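Local coordinates for protein beta-agarase (Persicobacter, PDB 6AII) that probably hydrolyses the beta-1,4 linkages of agarose as a glycoside hydrolase family 16 enzyme, releasing neoagarobiose, at residues A3-G8 against K314-R319; Y216-V221 against Y232-W237; C107-G112 against K281-I286. All coordinates share one frame; numbering follows the deposited sequence.

Contact 1 (A3-G8 against K314-R319); sequences AQDWAG and KVDWIR. With CA (calcium ion), chain B.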
ATOM      1  N   ALA A   3     -24.324  11.681   4.354  1.00 28.50           N
ATOM      2  CA  ALA A   3     -23.111  11.860   3.463  1.00 26.72           C
ATOM      3  C   ALA A   3     -22.034  10.902   3.976  1.00 26.08           C
ATOM      4  O   ALA A   3     -21.901  10.730   5.195  1.00 25.99           O
ATOM      5  CB  ALA A   3     -22.657  13.318   3.532  1.00 27.06           C
ATOM      6  N   GLN A   4     -21.256  10.340   3.053  1.00 25.61           N
ATOM      7  CA  GLN A   4     -20.150   9.421   3.484  1.00 23.47           C
ATOM      8  C   GLN A   4     -19.001  10.253   4.030  1.00 21.09           C
ATOM      9  O   GLN A   4     -18.956  11.482   3.904  1.00 21.20           O
ATOM     10  CB  GLN A   4     -19.790   8.608   2.246  1.00 26.17           C
ATOM     11  CG  GLN A   4     -21.052   7.868   1.800  1.00 35.74           C
ATOM     12  CD  GLN A   4     -20.861   6.642   0.958  1.00 40.95           C
ATOM     13  OE1 GLN A   4     -20.706   5.526   1.454  1.00 50.45           O
ATOM     14  NE2 GLN A   4     -20.982   6.868  -0.332  1.00 36.52           N
ATOM     15  N   ASP A   5     -18.018   9.532   4.629  1.00 19.77           N
ATOM     16  CA  ASP A   5     -16.939  10.232   5.302  1.00 18.73           C
ATOM     17  C   ASP A   5     -16.151  11.121   4.328  1.00 19.78           C
ATOM     18  O   ASP A   5     -15.559  12.092   4.744  1.00 21.68           O
ATOM     19  CB  ASP A   5     -15.972   9.269   5.974  1.00 20.81           C
ATOM     20  CG  ASP A   5     -16.457   8.608   7.248  1.00 23.94           C
ATOM     21  OD1 ASP A   5     -17.506   9.009   7.806  1.00 21.97           O
ATOM     22  OD2 ASP A   5     -15.782   7.667   7.654  1.00 23.47           O
ATOM     23  N   TRP A   6     -16.021  10.719   3.082  1.00 17.98           N
ATOM     24  CA  TRP A   6     -15.231  11.452   2.096  1.00 18.69           C
ATOM     25  C   TRP A   6     -16.060  12.557   1.435  1.00 22.75           C
ATOM     26  O   TRP A   6     -15.589  13.194   0.506  1.00 21.26           O
ATOM     27  CB  TRP A   6     -14.689  10.498   1.016  1.00 18.58           C
ATOM     28  CG  TRP A   6     -15.762   9.658   0.407  1.00 18.40           C
ATOM     29  CD1 TRP A   6     -16.696  10.048  -0.492  1.00 20.17           C
ATOM     30  CD2 TRP A   6     -15.986   8.268   0.636  1.00 18.49           C
ATOM     31  NE1 TRP A   6     -17.472   9.003  -0.880  1.00 21.16           N
ATOM     32  CE2 TRP A   6     -17.093   7.898  -0.157  1.00 21.50           C
ATOM     33  CE3 TRP A   6     -15.382   7.313   1.457  1.00 19.50           C
ATOM     34  CZ2 TRP A   6     -17.564   6.601  -0.172  1.00 19.34           C
ATOM     35  CZ3 TRP A   6     -15.856   6.031   1.441  1.00 19.57           C
ATOM     36  CH2 TRP A   6     -16.945   5.681   0.631  1.00 18.38           C
ATOM     37  N   ALA A   7     -17.308  12.714   1.829  1.00 21.92           N
ATOM     38  CA  ALA A   7     -18.145  13.691   1.081  1.00 25.94           C
ATOM     39  C   ALA A   7     -17.559  15.080   1.275  1.00 27.06           C
ATOM     40  O   ALA A   7     -17.055  15.384   2.315  1.00 27.47           O
ATOM     41  CB  ALA A   7     -19.569  13.639   1.530  1.00 26.97           C
ATOM     42  N   GLY A   8     -17.582  15.857   0.210  1.00 31.24           N
ATOM     43  CA  GLY A   8     -17.008  17.165   0.262  1.00 32.55           C
ATOM     44  C   GLY A   8     -15.503  17.163   0.053  1.00 34.49           C
ATOM     45  O   GLY A   8     -14.903  18.226   0.014  1.00 35.93           O
ATOM     46  N   LYS A 314      -4.703   2.051  10.799  1.00 17.55           N
ATOM     47  CA  LYS A 314      -6.147   2.320  10.811  1.00 17.83           C
ATOM     48  C   LYS A 314      -6.563   2.809   9.413  1.00 19.77           C
ATOM     49  O   LYS A 314      -5.796   3.574   8.770  1.00 20.10           O
ATOM     50  CB  LYS A 314      -6.513   3.379  11.849  1.00 17.89           C
ATOM     51  CG  LYS A 314      -6.187   2.948  13.245  1.00 21.26           C
ATOM     52  CD  LYS A 314      -6.475   4.001  14.310  1.00 25.65           C
ATOM     53  CE  LYS A 314      -6.077   3.488  15.671  1.00 32.95           C
ATOM     54  NZ  LYS A 314      -6.197   4.566  16.674  1.00 39.73           N
ATOM     55  N   VAL A 315      -7.727   2.383   8.962  1.00 17.35           N
ATOM     56  CA  VAL A 315      -8.202   2.803   7.658  1.00 17.39           C
ATOM     57  C   VAL A 315      -9.573   3.471   7.888  1.00 16.77           C
ATOM     58  O   VAL A 315     -10.555   2.783   8.174  1.00 18.07           O
ATOM     59  CB  VAL A 315      -8.311   1.650   6.647  1.00 18.16           C
ATOM     60  CG1 VAL A 315      -8.719   2.167   5.265  1.00 19.25           C
ATOM     61  CG2 VAL A 315      -7.004   0.841   6.559  1.00 21.49           C
ATOM     62  N   ASP A 316      -9.596   4.800   7.738  1.00 15.77           N
ATOM     63  CA  ASP A 316     -10.873   5.538   7.927  1.00 16.17           C
ATOM     64  C   ASP A 316     -11.819   5.243   6.785  1.00 18.47           C
ATOM     65  O   ASP A 316     -13.037   5.156   6.970  1.00 19.45           O
ATOM     66  CB  ASP A 316     -10.553   7.025   8.023  1.00 19.56           C
ATOM     67  CG  ASP A 316     -11.752   7.905   8.336  1.00 20.99           C
ATOM     68  OD1 ASP A 316     -12.746   7.384   8.916  1.00 19.91           O
ATOM     69  OD2 ASP A 316     -11.662   9.119   8.013  1.00 20.58           O
ATOM     70  N   TRP A 317     -11.296   5.183   5.571  1.00 16.90           N
ATOM     71  CA  TRP A 317     -12.133   4.891   4.422  1.00 18.23           C
ATOM     72  C   TRP A 317     -11.266   4.462   3.234  1.00 16.46           C
ATOM     73  O   TRP A 317     -10.058   4.778   3.152  1.00 18.52           O
ATOM     74  CB  TRP A 317     -13.046   6.085   4.023  1.00 16.42           C
ATOM     75  CG  TRP A 317     -12.476   7.460   3.871  1.00 16.34           C
ATOM     76  CD1 TRP A 317     -12.667   8.453   4.768  1.00 17.74           C
ATOM     77  CD2 TRP A 317     -11.732   8.038   2.793  1.00 16.95           C
ATOM     78  NE1 TRP A 317     -12.176   9.640   4.312  1.00 18.35           N
ATOM     79  CE2 TRP A 317     -11.595   9.420   3.098  1.00 17.73           C
ATOM     80  CE3 TRP A 317     -11.207   7.538   1.583  1.00 19.28           C
ATOM     81  CZ2 TRP A 317     -10.925  10.286   2.262  1.00 18.43           C
ATOM     82  CZ3 TRP A 317     -10.498   8.401   0.768  1.00 18.42           C
ATOM     83  CH2 TRP A 317     -10.380   9.762   1.098  1.00 18.53           C
ATOM     84  N   ILE A 318     -11.889   3.759   2.305  1.00 17.11           N
ATOM     85  CA  ILE A 318     -11.380   3.437   1.010  1.00 17.13           C
ATOM     86  C   ILE A 318     -12.440   3.926   0.027  1.00 18.32           C
ATOM     87  O   ILE A 318     -13.624   3.585   0.225  1.00 18.76           O
ATOM     88  CB  ILE A 318     -11.145   1.926   0.813  1.00 19.46           C
ATOM     89  CG1 ILE A 318     -10.147   1.381   1.826  1.00 19.35           C
ATOM     90  CG2 ILE A 318     -10.784   1.609  -0.611  1.00 20.41           C
ATOM     91  CD1 ILE A 318     -10.181  -0.122   1.944  1.00 19.64           C
ATOM     92  N   ARG A 319     -12.018   4.606  -1.041  1.00 19.00           N
ATOM     93  CA  ARG A 319     -13.021   5.015  -2.085  1.00 20.16           C
ATOM     94  C   ARG A 319     -12.410   4.783  -3.452  1.00 19.97           C
ATOM     95  O   ARG A 319     -11.218   4.976  -3.697  1.00 19.10           O
ATOM     96  CB  ARG A 319     -13.495   6.454  -1.888  1.00 19.33           C
ATOM     97  CG  ARG A 319     -12.417   7.518  -2.123  1.00 18.27           C
ATOM     98  CD  ARG A 319     -12.940   8.889  -1.746  1.00 19.18           C
ATOM     99  NE  ARG A 319     -12.025   9.934  -2.123  1.00 18.37           N
ATOM    100  CZ  ARG A 319     -12.293  11.204  -2.330  1.00 18.46           C
ATOM    101  NH1 ARG A 319     -13.570  11.618  -2.334  1.00 20.33           N
ATOM    102  NH2 ARG A 319     -11.287  12.074  -2.449  1.00 18.42           N
TER
HETATM  103 CA    CA B 501     -14.666   6.072   8.847  1.00 20.34          CA
HETATM  104  O   HOH W   1     -12.654  12.079   5.806  1.00 27.20           O
HETATM  105  O   HOH W   2     -15.066   7.774  10.655  1.00 24.33           O
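Trp6 fits between Trp317 and Arg319. Arg319 lays its aliphatic part over one face of the indole, with CB 3.9 Å from the centroid of the six-membered ring, while Gln4 CB covers the opposite face. Arginine suits this place because its methylenes pack on the ring while the guanidinium runs on to a salt bridge with Glu121 and to Ile9 O. Toward Trp317, Trp6 offers its edge: the two rings form an offset edge-to-face pair with planes at 75°, and Trp6 CE3 approaches Trp317 CB to 3.7 Å. Trp6 CB meanwhile sits over the six-membered ring of Trp317, a CH-pi contact. CG of Trp6 lies between its backbone N and carbonyl carbon (chi1 52°), which turns the indole edge to Trp317 and one face to Arg319. Replacing Trp6 by an alanine would remove the indole and would probably leave the Arg319 methylenes and much of the Trp317 face without their packing partner. Water 1, in the plane of the Trp317 ring, accepts from its NE1 at 2.9 Å and donates to Asp5 O. Asp5 OD2 and Asp316 OD1 each bind the calcium ion at 2.3 Å, and Asp316 O joins them; Asp30, Asn32 and Gly74 complete the protein ligands. The N-terminal loop is thus pinned to strand 312-325 at a classic beta bulge, where Asp316 and Trp317 both face Arg123 of strand 118-125, while Ile318 turns toward strand 280-287.

Contact 2 (Y216-V221 against Y232-W237); sequences YSTIGV and YINGKW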
ATOM      1  N   TYR A 216      -3.957  11.205  10.055  1.00 16.97           N
ATOM      2  CA  TYR A 216      -4.405  10.525   8.852  1.00 16.23           C
ATOM      3  C   TYR A 216      -3.765  11.133   7.607  1.00 19.22           C
ATOM      4  O   TYR A 216      -3.518  12.355   7.549  1.00 21.25           O
ATOM      5  CB  TYR A 216      -5.934  10.599   8.731  1.00 18.74           C
ATOM      6  CG  TYR A 216      -6.620   9.616   9.653  1.00 20.08           C
ATOM      7  CD1 TYR A 216      -6.948   9.923  10.955  1.00 26.99           C
ATOM      8  CD2 TYR A 216      -6.896   8.328   9.235  1.00 20.47           C
ATOM      9  CE1 TYR A 216      -7.583   8.996  11.783  1.00 29.91           C
ATOM     10  CE2 TYR A 216      -7.492   7.380  10.066  1.00 23.67           C
ATOM     11  CZ  TYR A 216      -7.831   7.709  11.352  1.00 30.18           C
ATOM     12  OH  TYR A 216      -8.414   6.722  12.134  1.00 34.68           O
ATOM     13  N   SER A 217      -3.468  10.288   6.640  1.00 18.20           N
ATOM     14  CA  SER A 217      -3.004  10.649   5.316  1.00 17.29           C
ATOM     15  C   SER A 217      -3.997  10.082   4.304  1.00 19.26           C
ATOM     16  O   SER A 217      -4.489   8.965   4.503  1.00 19.05           O
ATOM     17  CB  SER A 217      -1.644  10.050   5.055  1.00 22.64           C
ATOM     18  OG  SER A 217      -0.725  10.419   6.044  1.00 23.31           O
ATOM     19  N   THR A 218      -4.169  10.727   3.182  1.00 16.47           N
ATOM     20  CA  THR A 218      -4.813  10.130   2.029  1.00 17.51           C
ATOM     21  C   THR A 218      -3.785   9.799   0.958  1.00 18.23           C
ATOM     22  O   THR A 218      -2.855  10.561   0.709  1.00 19.39           O
ATOM     23  CB  THR A 218      -5.959  10.955   1.423  1.00 22.48           C
ATOM     24  OG1 THR A 218      -5.473  12.195   0.900  1.00 23.18           O
ATOM     25  CG2 THR A 218      -7.030  11.183   2.448  1.00 23.98           C
ATOM     26  N   ILE A 219      -3.813   8.599   0.420  1.00 18.04           N
ATOM     27  CA  ILE A 219      -2.929   8.206  -0.666  1.00 18.54           C
ATOM     28  C   ILE A 219      -3.783   7.521  -1.726  1.00 17.51           C
ATOM     29  O   ILE A 219      -4.585   6.635  -1.424  1.00 17.12           O
ATOM     30  CB  ILE A 219      -1.775   7.281  -0.185  1.00 20.02           C
ATOM     31  CG1 ILE A 219      -1.188   7.821   1.100  1.00 25.66           C
ATOM     32  CG2 ILE A 219      -0.731   7.192  -1.265  1.00 23.20           C
ATOM     33  CD1 ILE A 219      -0.577   6.829   1.995  1.00 32.38           C
ATOM     34  N   GLY A 220      -3.591   7.980  -2.950  1.00 17.93           N
ATOM     35  CA  GLY A 220      -4.367   7.414  -4.040  1.00 18.50           C
ATOM     36  C   GLY A 220      -3.634   7.368  -5.354  1.00 17.68           C
ATOM     37  O   GLY A 220      -2.603   8.047  -5.543  1.00 17.62           O
ATOM     38  N   VAL A 221      -4.184   6.553  -6.264  1.00 16.80           N
ATOM     39  CA  VAL A 221      -3.602   6.433  -7.624  1.00 16.59           C
ATOM     40  C   VAL A 221      -4.725   6.558  -8.644  1.00 17.80           C
ATOM     41  O   VAL A 221      -5.783   5.991  -8.412  1.00 17.66           O
ATOM     42  CB  VAL A 221      -2.830   5.125  -7.800  1.00 19.31           C
ATOM     43  CG1 VAL A 221      -3.733   3.906  -7.771  1.00 21.03           C
ATOM     44  CG2 VAL A 221      -2.032   5.096  -9.087  1.00 21.49           C
ATOM     45  N   TYR A 232      -1.322  10.683  -5.753  1.00 18.07           N
ATOM     46  CA  TYR A 232      -1.805  11.796  -5.006  1.00 16.48           C
ATOM     47  C   TYR A 232      -1.632  11.499  -3.523  1.00 16.55           C
ATOM     48  O   TYR A 232      -2.043  10.449  -3.031  1.00 18.16           O
ATOM     49  CB  TYR A 232      -3.307  12.000  -5.268  1.00 17.79           C
ATOM     50  CG  TYR A 232      -3.550  12.390  -6.701  1.00 18.59           C
ATOM     51  CD1 TYR A 232      -3.605  11.437  -7.720  1.00 19.37           C
ATOM     52  CD2 TYR A 232      -3.658  13.707  -7.038  1.00 19.59           C
ATOM     53  CE1 TYR A 232      -3.752  11.820  -9.055  1.00 17.49           C
ATOM     54  CE2 TYR A 232      -3.788  14.105  -8.361  1.00 20.05           C
ATOM     55  CZ  TYR A 232      -3.816  13.165  -9.363  1.00 19.73           C
ATOM     56  OH  TYR A 232      -3.986  13.620 -10.650  1.00 22.80           O
ATOM     57  N   ILE A 233      -1.025  12.445  -2.771  1.00 16.57           N
ATOM     58  CA  ILE A 233      -0.867  12.346  -1.343  1.00 16.50           C
ATOM     59  C   ILE A 233      -1.576  13.555  -0.725  1.00 17.98           C
ATOM     60  O   ILE A 233      -1.280  14.725  -1.068  1.00 18.41           O
ATOM     61  CB  ILE A 233       0.627  12.261  -0.941  1.00 19.40           C
ATOM     62  CG1 ILE A 233       1.227  10.957  -1.463  1.00 19.14           C
ATOM     63  CG2 ILE A 233       0.760  12.386   0.570  1.00 20.10           C
ATOM     64  CD1 ILE A 233       2.711  10.819  -1.272  1.00 21.08           C
ATOM     65  N   ASN A 234      -2.508  13.303   0.215  1.00 17.56           N
ATOM     66  CA  ASN A 234      -3.204  14.346   0.894  1.00 19.10           C
ATOM     67  C   ASN A 234      -3.869  15.310  -0.077  1.00 20.46           C
ATOM     68  O   ASN A 234      -3.935  16.515   0.145  1.00 21.23           O
ATOM     69  CB  ASN A 234      -2.341  15.027   1.937  1.00 20.25           C
ATOM     70  CG  ASN A 234      -2.020  14.130   3.101  1.00 22.53           C
ATOM     71  OD1 ASN A 234      -2.736  13.166   3.380  1.00 21.56           O
ATOM     72  ND2 ASN A 234      -0.923  14.457   3.802  1.00 21.94           N
ATOM     73  N   GLY A 235      -4.402  14.752  -1.147  1.00 18.79           N
ATOM     74  CA  GLY A 235      -5.184  15.506  -2.102  1.00 20.87           C
ATOM     75  C   GLY A 235      -4.360  16.251  -3.136  1.00 20.55           C
ATOM     76  O   GLY A 235      -4.929  17.007  -3.905  1.00 22.33           O
ATOM     77  N   LYS A 236      -3.028  16.150  -3.108  1.00 20.10           N
ATOM     78  CA  LYS A 236      -2.150  16.869  -3.976  1.00 21.38           C
ATOM     79  C   LYS A 236      -1.419  15.892  -4.882  1.00 19.11           C
ATOM     80  O   LYS A 236      -0.883  14.875  -4.470  1.00 19.61           O
ATOM     81  CB  LYS A 236      -1.154  17.740  -3.190  1.00 26.07           C
ATOM     82  CG  LYS A 236      -1.894  18.844  -2.434  1.00 33.32           C
ATOM     83  CD  LYS A 236      -1.026  19.737  -1.569  1.00 46.25           C
ATOM     84  CE  LYS A 236      -0.416  19.011  -0.380  1.00 56.03           C
ATOM     85  NZ  LYS A 236      -1.414  18.748   0.693  1.00 58.52           N
ATOM     86  N   TRP A 237      -1.358  16.277  -6.139  1.00 18.31           N
ATOM     87  CA  TRP A 237      -0.550  15.517  -7.121  1.00 19.04           C
ATOM     88  C   TRP A 237       0.918  15.440  -6.702  1.00 18.47           C
ATOM     89  O   TRP A 237       1.485  16.475  -6.297  1.00 19.37           O
ATOM     90  CB  TRP A 237      -0.670  16.121  -8.526  1.00 19.96           C
ATOM     91  CG  TRP A 237       0.246  15.479  -9.531  1.00 20.55           C
ATOM     92  CD1 TRP A 237      -0.001  14.333 -10.227  1.00 19.56           C
ATOM     93  CD2 TRP A 237       1.611  15.823  -9.858  1.00 18.96           C
ATOM     94  NE1 TRP A 237       1.052  13.998 -11.030  1.00 18.80           N
ATOM     95  CE2 TRP A 237       2.057  14.904 -10.830  1.00 19.39           C
ATOM     96  CE3 TRP A 237       2.479  16.854  -9.474  1.00 21.14           C
ATOM     97  CZ2 TRP A 237       3.356  14.945 -11.357  1.00 20.07           C
ATOM     98  CZ3 TRP A 237       3.740  16.903 -10.003  1.00 22.88           C
ATOM     99  CH2 TRP A 237       4.159  15.969 -10.933  1.00 20.96           C
TER
HETATM  100  O   HOH W   3      -0.584  13.121   6.535  1.00 21.71           O
HETATM  101  O   HOH W   4      -4.653  11.777  -1.888  1.00 20.13           O
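Thr218 and Asn234 grip each other through two hydrogen bonds, one of them made by a side chain. Asn234 N donates to Thr218 O at 2.8 Å, nearly straight at 171°. In return Thr218 N gives its hydrogen to Asn234 OD1, also at 2.8 Å, approaching almost in line with the amide C=O. The amide oxygen thus serves as acceptor where strand 228-233 gives way to a turn; Asn234 CG lies beside its own backbone N (chi1 -68°), which carries OD1 across to the neighbouring strand. Farther along, Gly220 and Tyr232 form an antiparallel hydrogen-bonded pair, with Gly220 N to Tyr232 O and Tyr232 N to Gly220 O both 2.9 Å.

Two waters extend the polar network. Water 3 accepts from Asn234 ND2, donates to Tyr216 O and bonds to Ser217 OG, so both ends of the asparagine amide are engaged and its rotation is fixed. Water 4 joins Thr218 OG1 to Gly235 N at the turn.

Apolar contact is slight: Ile219 CG2 and Ile233 CG1 meet at 4.2 Å on one face of the sheet, where Ile219 also reaches strand 144-151. On the other face Tyr232 brings the edge of its ring to Gly220 O, and its hydroxyl bonds to Glu230.

Asn234 and Gly235 occupy the central positions of a type I' turn, where both residues take positive phi, a conformation that asparagine and glycine tolerate well. The chemistry is therefore that of a tight turn joining strands 228-233 and 236-242, in which asparagine satisfies the turn's backbone demands while its amide extends the pairing with strand 217-225 past the last regular bridge.

Contact 3 (C107-G112 against K281-I286); sequences CVVSKG and KLIINI
Val108 and Ile284 form the central hydrogen-bonded pair of two antiparallel strands, Val108 N to Ile284 O at 2.8 Å and Ile284 N to Val108 O at 3.0 Å. Ser110 N continues the pattern to Leu282 O, but the return bond goes to a side chain: Leu282 N donates to Ser110 OG at 3.0 Å. That hydroxyl passes its own hydrogen to Gly112 O at 2.7 Å; serine, small and able both to accept and to donate, thereby ties the strand to the bend after it. Water 5 links Ser110 O to Lys281 NZ, and the extended lysine chain runs past Ser110 O, its CD 3.5 Å away.

Among apolar contacts, Val109 CG2 and Ile283 CG1 lie side by side at 4.1 Å. Cys107 SG, anti to the backbone N (chi1 -179°), packs on Asn285 CB at 3.7 Å, while the Asn285 amide turns off to Glu287 and Trp136. On the other face, the beta-branched Val108 and Ile284 meet strand 75-79, and Ile284 also strand 312-325. Such alternation, with one face buried against a second sheet, is what a beta sandwich requires, and is consistent with the beta-jelly-roll of family 16 glycoside hydrolases.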
ATOM      1  N   CYS A 107      -3.951  -8.695   7.489  1.00 19.89           N
ATOM      2  CA  CYS A 107      -3.885  -8.554   6.069  1.00 19.91           C
ATOM      3  C   CYS A 107      -5.314  -8.594   5.527  1.00 21.88           C
ATOM      4  O   CYS A 107      -6.088  -9.449   5.976  1.00 21.66           O
ATOM      5  CB  CYS A 107      -3.015  -9.662   5.477  1.00 20.51           C
ATOM      6  SG  CYS A 107      -2.836  -9.568   3.701  1.00 22.02           S
ATOM      7  N   VAL A 108      -5.654  -7.651   4.644  1.00 19.02           N
ATOM      8  CA  VAL A 108      -6.976  -7.560   4.093  1.00 20.40           C
ATOM      9  C   VAL A 108      -6.914  -7.586   2.574  1.00 19.16           C
ATOM     10  O   VAL A 108      -6.071  -6.878   1.985  1.00 19.74           O
ATOM     11  CB  VAL A 108      -7.630  -6.266   4.606  1.00 20.35           C
ATOM     12  CG1 VAL A 108      -8.940  -6.032   3.915  1.00 22.44           C
ATOM     13  CG2 VAL A 108      -7.792  -6.331   6.113  1.00 21.87           C
ATOM     14  N   VAL A 109      -7.810  -8.379   1.891  1.00 18.53           N
ATOM     15  CA  VAL A 109      -7.810  -8.437   0.454  1.00 19.99           C
ATOM     16  C   VAL A 109      -9.240  -8.225  -0.050  1.00 19.29           C
ATOM     17  O   VAL A 109     -10.199  -8.819   0.500  1.00 20.86           O
ATOM     18  CB  VAL A 109      -7.241  -9.762  -0.074  1.00 21.95           C
ATOM     19  CG1 VAL A 109      -7.288  -9.745  -1.591  1.00 21.95           C
ATOM     20  CG2 VAL A 109      -5.816 -10.006   0.413  1.00 24.13           C
ATOM     21  N   SER A 110      -9.428  -7.373  -1.031  1.00 18.50           N
ATOM     22  CA  SER A 110     -10.778  -7.120  -1.519  1.00 20.27           C
ATOM     23  C   SER A 110     -11.357  -8.350  -2.225  1.00 22.58           C
ATOM     24  O   SER A 110     -10.616  -9.151  -2.761  1.00 21.66           O
ATOM     25  CB  SER A 110     -10.806  -5.968  -2.496  1.00 19.05           C
ATOM     26  OG  SER A 110     -10.103  -6.219  -3.675  1.00 18.93           O
ATOM     27  N   LYS A 111     -12.674  -8.454  -2.135  1.00 22.91           N
ATOM     28  CA  LYS A 111     -13.414  -9.371  -3.000  1.00 25.51           C
ATOM     29  C   LYS A 111     -13.416  -8.860  -4.442  1.00 24.13           C
ATOM     30  O   LYS A 111     -13.219  -9.615  -5.384  1.00 26.99           O
ATOM     31  CB  LYS A 111     -14.853  -9.517  -2.503  1.00 25.19           C
ATOM     32  CG  LYS A 111     -15.644 -10.504  -3.374  1.00 30.02           C
ATOM     33  CD  LYS A 111     -17.062 -10.627  -2.926  1.00 33.19           C
ATOM     34  CE  LYS A 111     -17.212 -11.569  -1.771  1.00 42.32           C
ATOM     35  NZ  LYS A 111     -18.628 -11.627  -1.319  1.00 53.28           N
ATOM     36  N   GLY A 112     -13.641  -7.573  -4.632  1.00 22.76           N
ATOM     37  CA  GLY A 112     -13.752  -7.003  -5.939  1.00 24.17           C
ATOM     38  C   GLY A 112     -12.420  -6.655  -6.578  1.00 23.85           C
ATOM     39  O   GLY A 112     -11.333  -6.850  -5.959  1.00 23.39           O
ATOM     40  N   LYS A 281      -7.012  -6.793  -7.429  1.00 19.30           N
ATOM     41  CA  LYS A 281      -7.620  -6.714  -6.083  1.00 17.84           C
ATOM     42  C   LYS A 281      -6.803  -5.680  -5.284  1.00 18.90           C
ATOM     43  O   LYS A 281      -5.613  -5.531  -5.581  1.00 20.04           O
ATOM     44  CB  LYS A 281      -7.598  -8.037  -5.334  1.00 19.67           C
ATOM     45  CG  LYS A 281      -8.544  -9.081  -5.945  1.00 21.13           C
ATOM     46  CD  LYS A 281      -8.511 -10.388  -5.220  1.00 24.53           C
ATOM     47  CE  LYS A 281      -9.491 -11.368  -5.846  1.00 28.46           C
ATOM     48  NZ  LYS A 281      -9.524 -12.598  -5.017  1.00 29.98           N
ATOM     49  N   LEU A 282      -7.464  -5.042  -4.320  1.00 19.20           N
ATOM     50  CA  LEU A 282      -6.795  -4.127  -3.394  1.00 19.30           C
ATOM     51  C   LEU A 282      -6.392  -4.939  -2.161  1.00 19.48           C
ATOM     52  O   LEU A 282      -7.177  -5.708  -1.585  1.00 20.94           O
ATOM     53  CB  LEU A 282      -7.763  -2.987  -3.063  1.00 19.92           C
ATOM     54  CG  LEU A 282      -7.267  -1.976  -2.026  1.00 20.30           C
ATOM     55  CD1 LEU A 282      -6.106  -1.184  -2.568  1.00 19.88           C
ATOM     56  CD2 LEU A 282      -8.421  -1.057  -1.646  1.00 22.41           C
ATOM     57  N   ILE A 283      -5.151  -4.703  -1.688  1.00 19.80           N
ATOM     58  CA  ILE A 283      -4.625  -5.319  -0.529  1.00 19.88           C
ATOM     59  C   ILE A 283      -4.192  -4.198   0.432  1.00 19.44           C
ATOM     60  O   ILE A 283      -3.501  -3.258   0.004  1.00 18.59           O
ATOM     61  CB  ILE A 283      -3.438  -6.254  -0.910  1.00 21.71           C
ATOM     62  CG1 ILE A 283      -3.892  -7.276  -1.971  1.00 25.00           C
ATOM     63  CG2 ILE A 283      -2.840  -6.918   0.325  1.00 21.22           C
ATOM     64  CD1 ILE A 283      -2.907  -8.357  -2.315  1.00 30.20           C
ATOM     65  N   ILE A 284      -4.589  -4.318   1.684  1.00 18.39           N
ATOM     66  CA  ILE A 284      -4.088  -3.416   2.749  1.00 18.14           C
ATOM     67  C   ILE A 284      -3.559  -4.309   3.871  1.00 18.22           C
ATOM     68  O   ILE A 284      -4.246  -5.191   4.354  1.00 19.23           O
ATOM     69  CB  ILE A 284      -5.162  -2.478   3.283  1.00 21.12           C
ATOM     70  CG1 ILE A 284      -5.830  -1.742   2.122  1.00 26.87           C
ATOM     71  CG2 ILE A 284      -4.506  -1.542   4.294  1.00 20.92           C
ATOM     72  CD1 ILE A 284      -6.735  -0.621   2.577  1.00 30.01           C
ATOM     73  N   ASN A 285      -2.299  -4.114   4.222  1.00 18.42           N
ATOM     74  CA  ASN A 285      -1.738  -5.012   5.204  1.00 20.60           C
ATOM     75  C   ASN A 285      -0.572  -4.357   5.941  1.00 19.13           C
ATOM     76  O   ASN A 285      -0.016  -3.315   5.526  1.00 18.90           O
ATOM     77  CB  ASN A 285      -1.233  -6.330   4.591  1.00 21.16           C
ATOM     78  CG  ASN A 285       0.120  -6.190   3.911  1.00 25.44           C
ATOM     79  OD1 ASN A 285       0.217  -5.672   2.817  1.00 28.76           O
ATOM     80  ND2 ASN A 285       1.196  -6.637   4.529  1.00 30.17           N
ATOM     81  N   ILE A 286      -0.177  -5.036   7.022  1.00 17.81           N
ATOM     82  CA  ILE A 286       1.039  -4.703   7.723  1.00 16.45           C
ATOM     83  C   ILE A 286       1.941  -5.947   7.718  1.00 18.45           C
ATOM     84  O   ILE A 286       1.450  -7.064   7.557  1.00 18.29           O
ATOM     85  CB  ILE A 286       0.806  -4.210   9.158  1.00 16.44           C
ATOM     86  CG1 ILE A 286       0.220  -5.295  10.068  1.00 17.73           C
ATOM     87  CG2 ILE A 286      -0.055  -2.920   9.113  1.00 15.77           C
ATOM     88  CD1 ILE A 286      -0.078  -4.874  11.515  1.00 18.18           C
TER
HETATM   89  O   HOH W   5     -10.433 -11.916  -2.378  1.00 28.08           O

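Overall arrangement
From the N terminus, the chain lays down 3-8, then 107-112, 216-221, 232-237, 281-286 and finally 314-319, so the three closures sit one within another and none cross. Contact 2 shuts the shortest loop, where the open end of the hairpin 217-225/228-233 meets the next turn. Contact 3 encloses it, pairing strands 97-110 and 280-287 in the other sheet. Contact 1 spans nearly the whole domain and fastens the N-terminal loop to strand 312-325. That strand is the common neighbour: Tyr216 and Thr218 of contact 2 pack on Asp316 and Trp317, whereas Ile318 meets Leu282 and Ile284 of contact 3 between the sheets. Contacts 2 and 3 do not touch.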